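PDB 1XI8: molybdenum cofactor biosynthesis protein from Pyrococcus furiosus, which probably acts as a molybdopterin molybdotransferase of the MoeA family, inserting molybdenum during biosynthesis of the molybdenum cofactor. Local coordinates for residues E30-E35 with L162-I167; V37-A42 with Q171-L176. One frame throughout, in Å; residues are numbered along the deposited sequence.

How the contacts relate
Contact 1 lies at the surface and contact 2 is buried, although both join the 34-38 strand region to the chain around helix 170-179, and their centres are about 14 Å apart. In contact 1 charged tips from E30-E35 and L162-I167 meet across a wide backbone separation; in contact 2 L39 and A42 pack on L173 and L176 with no hydrogen bond between the segments. The two adjoin directly: L162 of contact 1 packs on L176 of contact 2 (CD1 to CD2, 3.7 Å), and T166 rests on D172. Their segments alternate along the chain, and the same two regions are tied once by charge and once by apolar packing.

Contact 1: E30-E35 with L162-I167; sequences EIEEVE and LKKGTI
K164 meets E30 and E32 with the end of its chain, NZ carrying both salt bridges and CE lying beside E30 OE2. NZ stands 3.1 Å from E30 OE2, a hydrogen-bonded salt bridge, and 3.5 Å from E32 OE2, a longer ion pair. It meets E30 OE2 from above the carboxylate plane, 50° out of it. The lysine and E30 chains run at each other from opposite directions, whereas the E32 chain crosses the lysine at about a right angle. The torsions account for the reach: E30 is extended beyond CG, E32 folds back at chi2 (-63°) to bring its carboxylate nearer, and K164 bends only at chi3 (99°). Long side chains are needed, because the closest CA atoms, of E30 and G165, are 10.8 Å apart.

K187, at the end of strand 183-187, is the stronger partner of both glutamates, pairing with E30 OE2 and E32 OE1 and bonding to I31 O. Two lysines thus share two carboxylates, which would be expected to temper the acidic pair. Behind K164, its backbone N donates to D50, and a type II beta turn runs from K163 to T166. K163 O closes that turn by accepting from T166 N at 3.1 Å and from T166 OG1 at 2.8 Å. G165 takes the turn's positive-phi position. This is a surface salt-bridge network between a beta-turn loop and the approach to strand 34-38.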
ATOM      1  N   GLU A  30      -3.303 -19.500 -13.443  1.00 55.00           N
ATOM      2  CA  GLU A  30      -4.180 -18.614 -12.715  1.00 55.00           C
ATOM      3  C   GLU A  30      -5.385 -19.360 -12.159  1.00 55.00           C
ATOM      4  O   GLU A  30      -6.030 -20.121 -12.874  1.00 55.00           O
ATOM      5  CB  GLU A  30      -4.649 -17.504 -13.641  1.00 55.00           C
ATOM      6  CG  GLU A  30      -5.694 -16.595 -13.039  1.00 55.00           C
ATOM      7  CD  GLU A  30      -5.852 -15.302 -13.818  1.00 55.00           C
ATOM      8  OE1 GLU A  30      -4.959 -14.979 -14.642  1.00 55.00           O
ATOM      9  OE2 GLU A  30      -6.869 -14.606 -13.604  1.00 55.00           O
ATOM     10  N   ILE A  31      -5.677 -19.147 -10.881  1.00 55.00           N
ATOM     11  CA  ILE A  31      -6.887 -19.666 -10.259  1.00 55.00           C
ATOM     12  C   ILE A  31      -8.114 -18.980 -10.865  1.00 55.00           C
ATOM     13  O   ILE A  31      -8.165 -17.763 -10.967  1.00 55.00           O
ATOM     14  CB  ILE A  31      -6.883 -19.385  -8.752  1.00 55.00           C
ATOM     15  CG1 ILE A  31      -5.946 -20.342  -8.013  1.00 55.00           C
ATOM     16  CG2 ILE A  31      -8.289 -19.480  -8.192  1.00 55.00           C
ATOM     17  CD1 ILE A  31      -5.596 -19.864  -6.599  1.00 55.00           C
ATOM     18  N   GLU A  32      -9.107 -19.753 -11.282  1.00 55.00           N
ATOM     19  CA  GLU A  32     -10.314 -19.140 -11.849  1.00 55.00           C
ATOM     20  C   GLU A  32     -11.533 -19.354 -10.947  1.00 55.00           C
ATOM     21  O   GLU A  32     -12.671 -19.247 -11.394  1.00 55.00           O
ATOM     22  CB  GLU A  32     -10.582 -19.623 -13.282  1.00 55.00           C
ATOM     23  CG  GLU A  32      -9.484 -19.262 -14.315  1.00 55.00           C
ATOM     24  CD  GLU A  32      -9.277 -17.746 -14.537  1.00 55.00           C
ATOM     25  OE1 GLU A  32     -10.068 -16.921 -14.020  1.00 55.00           O
ATOM     26  OE2 GLU A  32      -8.302 -17.376 -15.237  1.00 55.00           O
ATOM     27  N   GLU A  33     -11.276 -19.646  -9.677  1.00 55.00           N
ATOM     28  CA  GLU A  33     -12.327 -19.757  -8.702  1.00 55.00           C
ATOM     29  C   GLU A  33     -12.704 -18.382  -8.180  1.00 55.00           C
ATOM     30  O   GLU A  33     -11.832 -17.618  -7.740  1.00 55.00           O
ATOM     31  CB  GLU A  33     -11.871 -20.623  -7.542  1.00 55.00           C
ATOM     32  CG  GLU A  33     -11.405 -22.014  -7.955  1.00 55.00           C
ATOM     33  CD  GLU A  33     -12.086 -23.096  -7.134  1.00 55.00           C
ATOM     34  OE1 GLU A  33     -13.189 -22.823  -6.573  1.00 55.00           O
ATOM     35  OE2 GLU A  33     -11.523 -24.217  -7.050  1.00 55.00           O
ATOM     36  N   VAL A  34     -14.000 -18.069  -8.208  1.00 55.00           N
ATOM     37  CA  VAL A  34     -14.454 -16.752  -7.787  1.00 55.00           C
ATOM     38  C   VAL A  34     -15.361 -16.815  -6.555  1.00 55.00           C
ATOM     39  O   VAL A  34     -16.021 -17.825  -6.316  1.00 55.00           O
ATOM     40  CB  VAL A  34     -15.183 -16.015  -8.954  1.00 55.00           C
ATOM     41  CG1 VAL A  34     -14.426 -16.208 -10.271  1.00 55.00           C
ATOM     42  CG2 VAL A  34     -16.601 -16.536  -9.117  1.00 55.00           C
ATOM     43  N   GLU A  35     -15.376 -15.741  -5.764  1.00 55.00           N
ATOM     44  CA  GLU A  35     -16.379 -15.551  -4.701  1.00 55.00           C
ATOM     45  C   GLU A  35     -16.980 -14.141  -4.779  1.00 55.00           C
ATOM     46  O   GLU A  35     -16.312 -13.185  -5.183  1.00 55.00           O
ATOM     47  CB  GLU A  35     -15.815 -15.827  -3.297  1.00 55.00           C
ATOM     48  CG  GLU A  35     -14.417 -15.256  -3.023  1.00 55.00           C
ATOM     49  CD  GLU A  35     -13.935 -15.509  -1.581  1.00 55.00           C
ATOM     50  OE1 GLU A  35     -14.206 -14.663  -0.695  1.00 55.00           O
ATOM     51  OE2 GLU A  35     -13.271 -16.551  -1.338  1.00 55.00           O
ATOM     52  N   LEU A 162     -14.319  -1.761 -15.377  1.00 55.00           N
ATOM     53  CA  LEU A 162     -13.123  -2.198 -14.636  1.00 55.00           C
ATOM     54  C   LEU A 162     -12.581  -3.501 -15.195  1.00 55.00           C
ATOM     55  O   LEU A 162     -13.344  -4.425 -15.468  1.00 55.00           O
ATOM     56  CB  LEU A 162     -13.435  -2.379 -13.150  1.00 55.00           C
ATOM     57  CG  LEU A 162     -13.945  -1.176 -12.360  1.00 55.00           C
ATOM     58  CD1 LEU A 162     -14.421  -1.589 -10.986  1.00 55.00           C
ATOM     59  CD2 LEU A 162     -12.853  -0.132 -12.254  1.00 55.00           C
ATOM     60  N   LYS A 163     -11.265  -3.586 -15.355  1.00 55.00           N
ATOM     61  CA  LYS A 163     -10.646  -4.782 -15.937  1.00 55.00           C
ATOM     62  C   LYS A 163     -10.385  -5.922 -14.945  1.00 55.00           C
ATOM     63  O   LYS A 163     -10.060  -5.688 -13.792  1.00 55.00           O
ATOM     64  CB  LYS A 163      -9.331  -4.424 -16.627  1.00 55.00           C
ATOM     65  CG  LYS A 163      -9.476  -3.587 -17.885  1.00 55.00           C
ATOM     66  CD  LYS A 163      -8.164  -3.546 -18.675  1.00 55.00           C
ATOM     67  N   LYS A 164     -10.532  -7.156 -15.419  1.00 55.00           N
ATOM     68  CA  LYS A 164     -10.142  -8.335 -14.667  1.00 55.00           C
ATOM     69  C   LYS A 164      -8.737  -8.110 -14.152  1.00 55.00           C
ATOM     70  O   LYS A 164      -7.888  -7.619 -14.888  1.00 55.00           O
ATOM     71  CB  LYS A 164     -10.141  -9.562 -15.579  1.00 55.00           C
ATOM     72  CG  LYS A 164     -10.159 -10.876 -14.827  1.00 55.00           C
ATOM     73  CD  LYS A 164     -10.021 -12.115 -15.713  1.00 55.00           C
ATOM     74  CE  LYS A 164      -8.592 -12.622 -15.706  1.00 55.00           C
ATOM     75  NZ  LYS A 164      -8.486 -14.018 -16.242  1.00 55.00           N
ATOM     76  N   GLY A 165      -8.483  -8.448 -12.890  1.00 55.00           N
ATOM     77  CA  GLY A 165      -7.153  -8.280 -12.319  1.00 55.00           C
ATOM     78  C   GLY A 165      -6.931  -6.983 -11.558  1.00 55.00           C
ATOM     79  O   GLY A 165      -5.853  -6.768 -10.981  1.00 55.00           O
ATOM     80  N   THR A 166      -7.938  -6.113 -11.553  1.00 55.00           N
ATOM     81  CA  THR A 166      -7.825  -4.850 -10.829  1.00 55.00           C
ATOM     82  C   THR A 166      -7.802  -5.093  -9.324  1.00 55.00           C
ATOM     83  O   THR A 166      -8.643  -5.819  -8.800  1.00 55.00           O
ATOM     84  CB  THR A 166      -8.966  -3.872 -11.180  1.00 55.00           C
ATOM     85  OG1 THR A 166      -8.857  -3.483 -12.554  1.00 55.00           O
ATOM     86  CG2 THR A 166      -8.895  -2.625 -10.306  1.00 55.00           C
ATOM     87  N   ILE A 167      -6.811  -4.503  -8.650  1.00 55.00           N
ATOM     88  CA  ILE A 167      -6.722  -4.506  -7.191  1.00 55.00           C
ATOM     89  C   ILE A 167      -7.615  -3.371  -6.744  1.00 55.00           C
ATOM     90  O   ILE A 167      -7.253  -2.216  -6.872  1.00 55.00           O
ATOM     91  CB  ILE A 167      -5.278  -4.275  -6.710  1.00 55.00           C
ATOM     92  CG1 ILE A 167      -4.356  -5.357  -7.275  1.00 55.00           C
ATOM     93  CG2 ILE A 167      -5.200  -4.229  -5.174  1.00 55.00           C
ATOM     94  CD1 ILE A 167      -2.888  -5.122  -7.005  1.00 55.00           C
TER

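Contact 2: V37-A42 with Q171-L176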
ATOM      1  N   VAL A  37     -18.446 -10.960  -2.862  1.00 55.00           N
ATOM      2  CA  VAL A  37     -18.323 -10.329  -1.552  1.00 55.00           C
ATOM      3  C   VAL A  37     -18.887  -8.926  -1.594  1.00 55.00           C
ATOM      4  O   VAL A  37     -18.753  -8.234  -2.604  1.00 55.00           O
ATOM      5  CB  VAL A  37     -16.843 -10.260  -1.055  1.00 55.00           C
ATOM      6  CG1 VAL A  37     -16.193 -11.649  -1.052  1.00 55.00           C
ATOM      7  CG2 VAL A  37     -16.038  -9.293  -1.885  1.00 55.00           C
ATOM      8  N   PRO A  38     -19.527  -8.500  -0.496  1.00 55.00           N
ATOM      9  CA  PRO A  38     -20.090  -7.146  -0.445  1.00 55.00           C
ATOM     10  C   PRO A  38     -19.007  -6.099  -0.682  1.00 55.00           C
ATOM     11  O   PRO A  38     -17.820  -6.378  -0.509  1.00 55.00           O
ATOM     12  CB  PRO A  38     -20.655  -7.046   0.978  1.00 55.00           C
ATOM     13  CG  PRO A  38     -20.892  -8.486   1.397  1.00 55.00           C
ATOM     14  CD  PRO A  38     -19.774  -9.257   0.749  1.00 55.00           C
ATOM     15  N   LEU A  39     -19.426  -4.909  -1.085  1.00 55.00           N
ATOM     16  CA  LEU A  39     -18.507  -3.843  -1.414  1.00 55.00           C
ATOM     17  C   LEU A  39     -17.717  -3.398  -0.202  1.00 55.00           C
ATOM     18  O   LEU A  39     -16.536  -3.073  -0.315  1.00 55.00           O
ATOM     19  CB  LEU A  39     -19.267  -2.665  -1.998  1.00 55.00           C
ATOM     20  CG  LEU A  39     -19.570  -2.703  -3.488  1.00 55.00           C
ATOM     21  CD1 LEU A  39     -20.027  -1.336  -3.939  1.00 55.00           C
ATOM     22  CD2 LEU A  39     -18.333  -3.092  -4.249  1.00 55.00           C
ATOM     23  N   LYS A  40     -18.374  -3.384   0.955  1.00 55.00           N
ATOM     24  CA  LYS A  40     -17.753  -3.007   2.228  1.00 55.00           C
ATOM     25  C   LYS A  40     -16.516  -3.853   2.531  1.00 55.00           C
ATOM     26  O   LYS A  40     -15.622  -3.420   3.263  1.00 55.00           O
ATOM     27  CB  LYS A  40     -18.763  -3.148   3.383  1.00 55.00           C
ATOM     28  N   ASP A  41     -16.455  -5.055   1.968  1.00 55.00           N
ATOM     29  CA  ASP A  41     -15.345  -5.960   2.266  1.00 55.00           C
ATOM     30  C   ASP A  41     -14.421  -6.204   1.063  1.00 55.00           C
ATOM     31  O   ASP A  41     -13.424  -6.906   1.175  1.00 55.00           O
ATOM     32  CB  ASP A  41     -15.892  -7.283   2.838  1.00 55.00           C
ATOM     33  CG  ASP A  41     -16.880  -7.057   3.999  1.00 55.00           C
ATOM     34  OD1 ASP A  41     -17.816  -7.874   4.186  1.00 55.00           O
ATOM     35  OD2 ASP A  41     -16.726  -6.042   4.716  1.00 55.00           O
ATOM     36  N   ALA A  42     -14.749  -5.599  -0.076  1.00 55.00           N
ATOM     37  CA  ALA A  42     -14.013  -5.833  -1.325  1.00 55.00           C
ATOM     38  C   ALA A  42     -12.664  -5.097  -1.472  1.00 55.00           C
ATOM     39  O   ALA A  42     -11.886  -5.403  -2.379  1.00 55.00           O
ATOM     40  CB  ALA A  42     -14.904  -5.537  -2.510  1.00 55.00           C
ATOM     41  N   GLN A 171     -11.897   4.250  -5.026  1.00 55.00           N
ATOM     42  CA  GLN A 171     -12.684   4.763  -6.158  1.00 55.00           C
ATOM     43  C   GLN A 171     -13.238   3.634  -7.034  1.00 55.00           C
ATOM     44  O   GLN A 171     -14.281   3.794  -7.689  1.00 55.00           O
ATOM     45  CB  GLN A 171     -11.904   5.788  -6.999  1.00 55.00           C
ATOM     46  CG  GLN A 171     -10.618   5.283  -7.666  1.00 55.00           C
ATOM     47  CD  GLN A 171      -9.374   5.414  -6.771  1.00 55.00           C
ATOM     48  OE1 GLN A 171      -9.421   5.150  -5.568  1.00 55.00           O
ATOM     49  NE2 GLN A 171      -8.255   5.815  -7.372  1.00 55.00           N
ATOM     50  N   ASP A 172     -12.543   2.498  -7.046  1.00 55.00           N
ATOM     51  CA  ASP A 172     -13.005   1.349  -7.812  1.00 55.00           C
ATOM     52  C   ASP A 172     -14.312   0.855  -7.218  1.00 55.00           C
ATOM     53  O   ASP A 172     -15.229   0.489  -7.940  1.00 55.00           O
ATOM     54  CB  ASP A 172     -11.961   0.227  -7.816  1.00 55.00           C
ATOM     55  CG  ASP A 172     -10.695   0.604  -8.548  1.00 55.00           C
ATOM     56  OD1 ASP A 172      -9.611   0.112  -8.156  1.00 55.00           O
ATOM     57  OD2 ASP A 172     -10.785   1.390  -9.515  1.00 55.00           O
ATOM     58  N   LEU A 173     -14.388   0.850  -5.891  1.00 55.00           N
ATOM     59  CA  LEU A 173     -15.610   0.444  -5.199  1.00 55.00           C
ATOM     60  C   LEU A 173     -16.736   1.451  -5.457  1.00 55.00           C
ATOM     61  O   LEU A 173     -17.904   1.078  -5.604  1.00 55.00           O
ATOM     62  CB  LEU A 173     -15.371   0.300  -3.694  1.00 55.00           C
ATOM     63  CG  LEU A 173     -14.241  -0.614  -3.216  1.00 55.00           C
ATOM     64  CD1 LEU A 173     -14.202  -0.614  -1.696  1.00 55.00           C
ATOM     65  CD2 LEU A 173     -14.370  -2.032  -3.744  1.00 55.00           C
ATOM     66  N   ALA A 174     -16.373   2.727  -5.507  1.00 55.00           N
ATOM     67  CA  ALA A 174     -17.333   3.775  -5.789  1.00 55.00           C
ATOM     68  C   ALA A 174     -17.935   3.606  -7.183  1.00 55.00           C
ATOM     69  O   ALA A 174     -19.121   3.866  -7.379  1.00 55.00           O
ATOM     70  CB  ALA A 174     -16.692   5.141  -5.639  1.00 55.00           C
ATOM     71  N   LEU A 175     -17.136   3.169  -8.149  1.00 55.00           N
ATOM     72  CA  LEU A 175     -17.669   2.963  -9.486  1.00 55.00           C
ATOM     73  C   LEU A 175     -18.609   1.751  -9.511  1.00 55.00           C
ATOM     74  O   LEU A 175     -19.660   1.781 -10.162  1.00 55.00           O
ATOM     75  CB  LEU A 175     -16.561   2.841 -10.531  1.00 55.00           C
ATOM     76  CG  LEU A 175     -17.020   2.743 -11.991  1.00 55.00           C
ATOM     77  CD1 LEU A 175     -18.026   3.841 -12.342  1.00 55.00           C
ATOM     78  CD2 LEU A 175     -15.844   2.778 -12.936  1.00 55.00           C
ATOM     79  N   LEU A 176     -18.242   0.696  -8.787  1.00 55.00           N
ATOM     80  CA  LEU A 176     -19.094  -0.476  -8.677  1.00 55.00           C
ATOM     81  C   LEU A 176     -20.465  -0.128  -8.087  1.00 55.00           C
ATOM     82  O   LEU A 176     -21.501  -0.598  -8.582  1.00 55.00           O
ATOM     83  CB  LEU A 176     -18.394  -1.568  -7.864  1.00 55.00           C
ATOM     84  CG  LEU A 176     -17.191  -2.159  -8.604  1.00 55.00           C
ATOM     85  CD1 LEU A 176     -16.348  -3.059  -7.739  1.00 55.00           C
ATOM     86  CD2 LEU A 176     -17.674  -2.905  -9.828  1.00 55.00           C
TER
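L39 sends its side chain from the turn after strand 34-38 against helix 170-179, where L173 and L176 receive it. Its CB points toward the helix, and chi1 of -85° sets CG beside the backbone N, anti to the carbonyl carbon. From CG the two methyls part. CD1 goes to the helix backbone, 3.6 Å from L173 O, while CD2 turns to the side chains: it lies 3.9 Å from L176 CB, 4.0 Å from L176 CD1 and 4.1 Å from L173 CD2. The L39 branch therefore spans two residues that lie three positions apart, close to one helical turn, and are presented on the same helix face.

L173 answers in kind. Its CD1 comes 3.7 Å from L39 O, and its CD2 meets A42 CB at 3.8 Å, so the leucine touches both inward-pointing residues of the turn. The backbone explains why these two work together: A42 N bonds to L39 O and D41 N to P38 O, winding the chain so that L39 and A42 face the helix while the CB atoms of K40 and D41 point away.

V184, on strand 183-187, touches L39, A42 and L176, and I221 of the second subunit packs on L39. The apolar cluster thus reaches from the two-stranded antiparallel sheet formed by 34-38 and 183-187, strands from distant parts of the chain, to the dimer partner. It is apolar packing of a helix, through residues i and i+3, on the turn that follows a sheet strand, both segments lying in the MoeA N-terminal region.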